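Local coordinates for kojibiose phosphorylase (Gut metagenome, PDB 6W0P), which belongs to the glycoside hydrolase family 65 phosphorylases, carbohydrate-active enzymes with a helical central catalytic domain, at residues A[377-382]-A[444-449]; A[408-413]-A[479-484]. All coordinates share one frame; numbering follows the deposited sequence.

Interaction 1: A[377-382]-A[444-449]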
# COMPACT_ATOMS: atom_id res chain seq x y z
N ASN A 377 15.39 25.77 -6.43
CA ASN A 377 16.39 25.45 -5.39
C ASN A 377 16.19 24.01 -4.89
O ASN A 377 16.99 23.60 -4.04
CB ASN A 377 16.38 26.49 -4.27
CG ASN A 377 16.93 27.83 -4.71
OD1 ASN A 377 17.94 27.89 -5.40
ND2 ASN A 377 16.28 28.91 -4.30
N THR A 378 15.16 23.30 -5.37
CA THR A 378 14.91 21.86 -5.06
C THR A 378 14.94 21.05 -6.36
O THR A 378 14.42 19.93 -6.35
CB THR A 378 13.58 21.65 -4.30
OG1 THR A 378 12.55 22.44 -4.90
CG2 THR A 378 13.72 22.00 -2.83
N LEU A 379 15.56 21.59 -7.41
CA LEU A 379 15.80 20.87 -8.69
C LEU A 379 16.57 19.57 -8.45
O LEU A 379 16.22 18.57 -9.07
CB LEU A 379 16.56 21.76 -9.68
CG LEU A 379 15.77 22.24 -10.89
CD1 LEU A 379 16.68 22.97 -11.89
CD2 LEU A 379 15.05 21.09 -11.59
N GLU A 380 17.61 19.57 -7.61
CA GLU A 380 18.48 18.37 -7.46
C GLU A 380 17.65 17.22 -6.86
O GLU A 380 17.73 16.07 -7.37
CB GLU A 380 19.74 18.71 -6.65
CG GLU A 380 20.72 19.54 -7.46
CD GLU A 380 21.38 18.81 -8.63
OE1 GLU A 380 21.67 17.60 -8.49
OE2 GLU A 380 21.57 19.44 -9.70
N GLU A 381 16.83 17.53 -5.86
CA GLU A 381 15.90 16.56 -5.22
C GLU A 381 14.92 16.00 -6.26
O GLU A 381 14.63 14.79 -6.21
CB GLU A 381 15.14 17.22 -4.08
CG GLU A 381 16.02 17.49 -2.87
CD GLU A 381 16.93 18.70 -2.96
OE1 GLU A 381 16.78 19.53 -3.89
OE2 GLU A 381 17.80 18.79 -2.09
N ALA A 382 14.45 16.84 -7.18
CA ALA A 382 13.49 16.47 -8.23
C ALA A 382 14.17 15.53 -9.24
O ALA A 382 13.49 14.63 -9.81
CB ALA A 382 12.91 17.70 -8.90
N GLY A 444 14.68 29.82 -15.45
CA GLY A 444 13.47 29.27 -16.09
C GLY A 444 13.77 28.18 -17.09
O GLY A 444 13.23 27.08 -16.96
N ILE A 445 14.62 28.48 -18.06
CA ILE A 445 14.97 27.56 -19.17
C ILE A 445 15.47 26.24 -18.57
O ILE A 445 14.97 25.20 -18.97
CB ILE A 445 15.99 28.22 -20.11
CG1 ILE A 445 15.45 29.54 -20.66
CG2 ILE A 445 16.42 27.26 -21.22
CD1 ILE A 445 16.48 30.38 -21.39
N GLU A 446 16.39 26.31 -17.61
CA GLU A 446 16.97 25.11 -16.97
C GLU A 446 15.83 24.23 -16.40
O GLU A 446 15.82 23.01 -16.71
CB GLU A 446 17.96 25.48 -15.87
CG GLU A 446 18.73 24.26 -15.39
CD GLU A 446 19.63 24.50 -14.20
OE1 GLU A 446 19.91 25.68 -13.92
OE2 GLU A 446 20.02 23.51 -13.54
N MET A 447 14.92 24.83 -15.63
CA MET A 447 13.76 24.15 -15.00
C MET A 447 12.88 23.52 -16.08
O MET A 447 12.41 22.39 -15.85
CB MET A 447 12.90 25.12 -14.19
CG MET A 447 13.62 25.66 -13.00
SD MET A 447 12.71 26.98 -12.24
CE MET A 447 11.67 26.02 -11.13
N LEU A 448 12.67 24.22 -17.19
CA LEU A 448 11.77 23.75 -18.28
C LEU A 448 12.42 22.56 -19.02
O LEU A 448 11.67 21.61 -19.42
CB LEU A 448 11.48 24.90 -19.24
CG LEU A 448 10.62 26.04 -18.69
CD1 LEU A 448 10.39 27.08 -19.77
CD2 LEU A 448 9.28 25.53 -18.16
N VAL A 449 13.75 22.59 -19.22
CA VAL A 449 14.47 21.50 -19.95
C VAL A 449 14.43 20.26 -19.06
O VAL A 449 14.11 19.18 -19.56
CB VAL A 449 15.90 21.92 -20.35
CG1 VAL A 449 16.77 20.73 -20.74
CG2 VAL A 449 15.86 22.94 -21.48
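L379 reaches from the first turn of helix 379-388 to helix 437-458 and ends between E446 and M447. Its CD1 methyl does the touching. CD1 lies 3.8 Å from E446 OE2 and 4.2 Å from M447 CG. The leucine approaches the acid aslant, and one methyl meets its carboxylate end. The first torsion of L379, -110°, is away from the staggered positions; with CD1 almost trans about the next bond, it directs this methyl toward E446 and M447.

E446 is stretched out. Its CG is anti to the backbone N (chi1 -169°) and the chain stays extended beyond it, which carries the carboxylate out to the leucine methyl. M447 brings its CG methylene to the leucine. It also packs on V423 and I427 of helix 418-434.

No hydrogen bond joins the two segments. The acid finds its polar partners outside them: OE1 is hydrogen-bonded to Y376 OH, and OE2 has a long, weak ion pair with K517. E380 OE2, in a salt bridge with K383, is 5.8 Å from E446 OE2, a pair of like charges. The contact itself therefore rests on van der Waals packing of one leucine methyl against M447 and the end of E446. The hydrogen bond with Y376, and more weakly K517, may help E446 stay ionised in this buried setting.

Interaction 2: A[408-413]-A[479-484]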
# COMPACT_ATOMS: atom_id res chain seq x y z
N ASN A 408 4.17 8.70 0.82
CA ASN A 408 4.59 7.27 0.84
C ASN A 408 3.48 6.40 0.22
O ASN A 408 3.60 5.14 0.31
CB ASN A 408 5.02 6.81 2.23
CG ASN A 408 3.88 6.75 3.24
OD1 ASN A 408 2.73 6.93 2.88
ND2 ASN A 408 4.20 6.49 4.49
N LEU A 409 2.46 7.03 -0.37
CA LEU A 409 1.41 6.28 -1.12
C LEU A 409 1.84 6.24 -2.59
O LEU A 409 1.67 7.26 -3.30
CB LEU A 409 0.03 6.93 -0.94
CG LEU A 409 -0.51 6.96 0.50
CD1 LEU A 409 -1.88 7.63 0.57
CD2 LEU A 409 -0.60 5.55 1.09
N TRP A 410 2.37 5.11 -3.03
CA TRP A 410 2.81 4.93 -4.45
C TRP A 410 1.68 5.34 -5.42
O TRP A 410 2.01 5.94 -6.45
CB TRP A 410 3.30 3.49 -4.70
CG TRP A 410 2.19 2.50 -4.76
CD1 TRP A 410 1.73 1.72 -3.74
CD2 TRP A 410 1.38 2.18 -5.90
NE1 TRP A 410 0.68 0.96 -4.16
CE2 TRP A 410 0.43 1.24 -5.48
CE3 TRP A 410 1.36 2.62 -7.23
CZ2 TRP A 410 -0.51 0.69 -6.35
CZ3 TRP A 410 0.41 2.11 -8.09
CH2 TRP A 410 -0.51 1.16 -7.64
N GLN A 411 0.42 5.03 -5.06
CA GLN A 411 -0.82 5.28 -5.84
C GLN A 411 -0.91 6.75 -6.27
O GLN A 411 -1.72 7.00 -7.17
CB GLN A 411 -2.11 5.06 -5.03
CG GLN A 411 -2.36 3.64 -4.58
CD GLN A 411 -1.96 3.43 -3.14
OE1 GLN A 411 -0.85 3.81 -2.72
NE2 GLN A 411 -2.85 2.79 -2.39
N HIS A 412 -0.29 7.66 -5.51
CA HIS A 412 -0.21 9.10 -5.85
C HIS A 412 1.21 9.41 -6.29
O HIS A 412 1.35 10.03 -7.38
CB HIS A 412 -0.68 10.03 -4.71
CG HIS A 412 -2.09 9.80 -4.28
ND1 HIS A 412 -2.57 10.20 -3.03
CD2 HIS A 412 -3.09 9.08 -4.84
CE1 HIS A 412 -3.80 9.78 -2.87
NE2 HIS A 412 -4.15 9.08 -3.97
N ALA A 413 2.22 9.02 -5.49
CA ALA A 413 3.63 9.47 -5.68
C ALA A 413 4.23 8.90 -6.96
O ALA A 413 5.08 9.59 -7.53
CB ALA A 413 4.51 9.15 -4.49
N PHE A 479 -9.71 9.57 -8.13
CA PHE A 479 -10.61 8.41 -8.21
C PHE A 479 -10.31 7.59 -9.46
O PHE A 479 -11.02 6.62 -9.67
CB PHE A 479 -12.06 8.86 -8.10
CG PHE A 479 -12.44 9.48 -6.78
CD1 PHE A 479 -11.62 9.35 -5.66
CD2 PHE A 479 -13.67 10.11 -6.63
CE1 PHE A 479 -11.99 9.91 -4.43
CE2 PHE A 479 -14.05 10.62 -5.40
CZ PHE A 479 -13.20 10.54 -4.31
N LYS A 480 -9.26 7.93 -10.21
CA LYS A 480 -8.83 7.18 -11.43
C LYS A 480 -7.34 6.83 -11.33
O LYS A 480 -6.50 7.76 -11.48
CB LYS A 480 -9.16 7.97 -12.69
CG LYS A 480 -10.61 7.83 -13.12
CD LYS A 480 -10.95 6.42 -13.59
CE LYS A 480 -12.42 6.09 -13.41
NZ LYS A 480 -12.89 6.36 -12.03
N LEU A 481 -7.06 5.55 -11.12
CA LEU A 481 -5.71 5.00 -10.78
C LEU A 481 -5.20 4.03 -11.86
O LEU A 481 -5.92 3.10 -12.21
CB LEU A 481 -5.80 4.33 -9.41
CG LEU A 481 -4.60 3.47 -9.01
CD1 LEU A 481 -3.31 4.28 -9.01
CD2 LEU A 481 -4.83 2.83 -7.65
N MET A 482 -3.98 4.24 -12.34
CA MET A 482 -3.29 3.35 -13.32
C MET A 482 -4.12 3.36 -14.60
O MET A 482 -4.36 2.29 -15.22
CB MET A 482 -3.13 1.91 -12.82
CG MET A 482 -2.22 1.76 -11.59
SD MET A 482 -0.51 2.22 -11.87
CE MET A 482 -0.12 1.27 -13.34
N VAL A 483 -4.59 4.55 -14.96
CA VAL A 483 -5.28 4.75 -16.27
C VAL A 483 -4.23 5.17 -17.29
O VAL A 483 -3.12 5.55 -16.90
CB VAL A 483 -6.42 5.76 -16.16
CG1 VAL A 483 -7.50 5.24 -15.24
CG2 VAL A 483 -5.96 7.15 -15.75
N ASN A 484 -4.62 5.12 -18.56
CA ASN A 484 -3.81 5.55 -19.71
C ASN A 484 -4.51 6.70 -20.42
O ASN A 484 -5.72 6.74 -20.39
CB ASN A 484 -3.58 4.38 -20.66
CG ASN A 484 -3.07 3.14 -19.96
OD1 ASN A 484 -2.17 3.22 -19.13
ND2 ASN A 484 -3.60 2.00 -20.34
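L481 packs its two methyl groups against Q411. CD1 comes to 3.6 Å from the backbone Q411 O, and CD2 lies 4.0 Å from Q411 CG. With CG anti to the backbone N (chi1 168°), the leucine extends toward Q411, and the two side chains cross obliquely. This is the closer part of the contact. Q411 CG also sits 3.8 Å above one face of the W410 ring, offset toward the rim. Q411 O accepts a hydrogen bond from T415 OG1.

M482 and V483 lie opposite V473 in a G1 beta bulge, in the loop before helix 487-504. Several residues of the contact also meet the second subunit. The W410 ring packs edge-to-face with Y576 of that subunit, L481 touches its W410, and M482 touches its Y580.

M482, which is partly exposed, makes the looser contact with W410. Its SD lies at the ring edge, 3.9 Å from W410 CZ3. It is 87° off the normal of the six-membered ring, a Met-aromatic contact made in the ring plane. The methionine chain bends at chi2 and chi3, and its side chain runs at about a right angle to that of W410.

In the fold
Both interactions lie within the family 65 central catalytic range, with centres 24 Å apart. Their nearest atoms are about 10 Å apart, so they do not touch. Along the chain the segments alternate: 377-382, 408-413, 444-449, then 479-484. Helix 410-413 is the next helix after 379-388, and these two carry the first segments of the two contacts. Interaction 1 is a buried contact between two helices. Interaction 2 joins a short helix to the loop before helix 487-504 and borders the second subunit. The same part of the chain thus contributes to helix-helix packing and, farther along, to the interface with the second subunit.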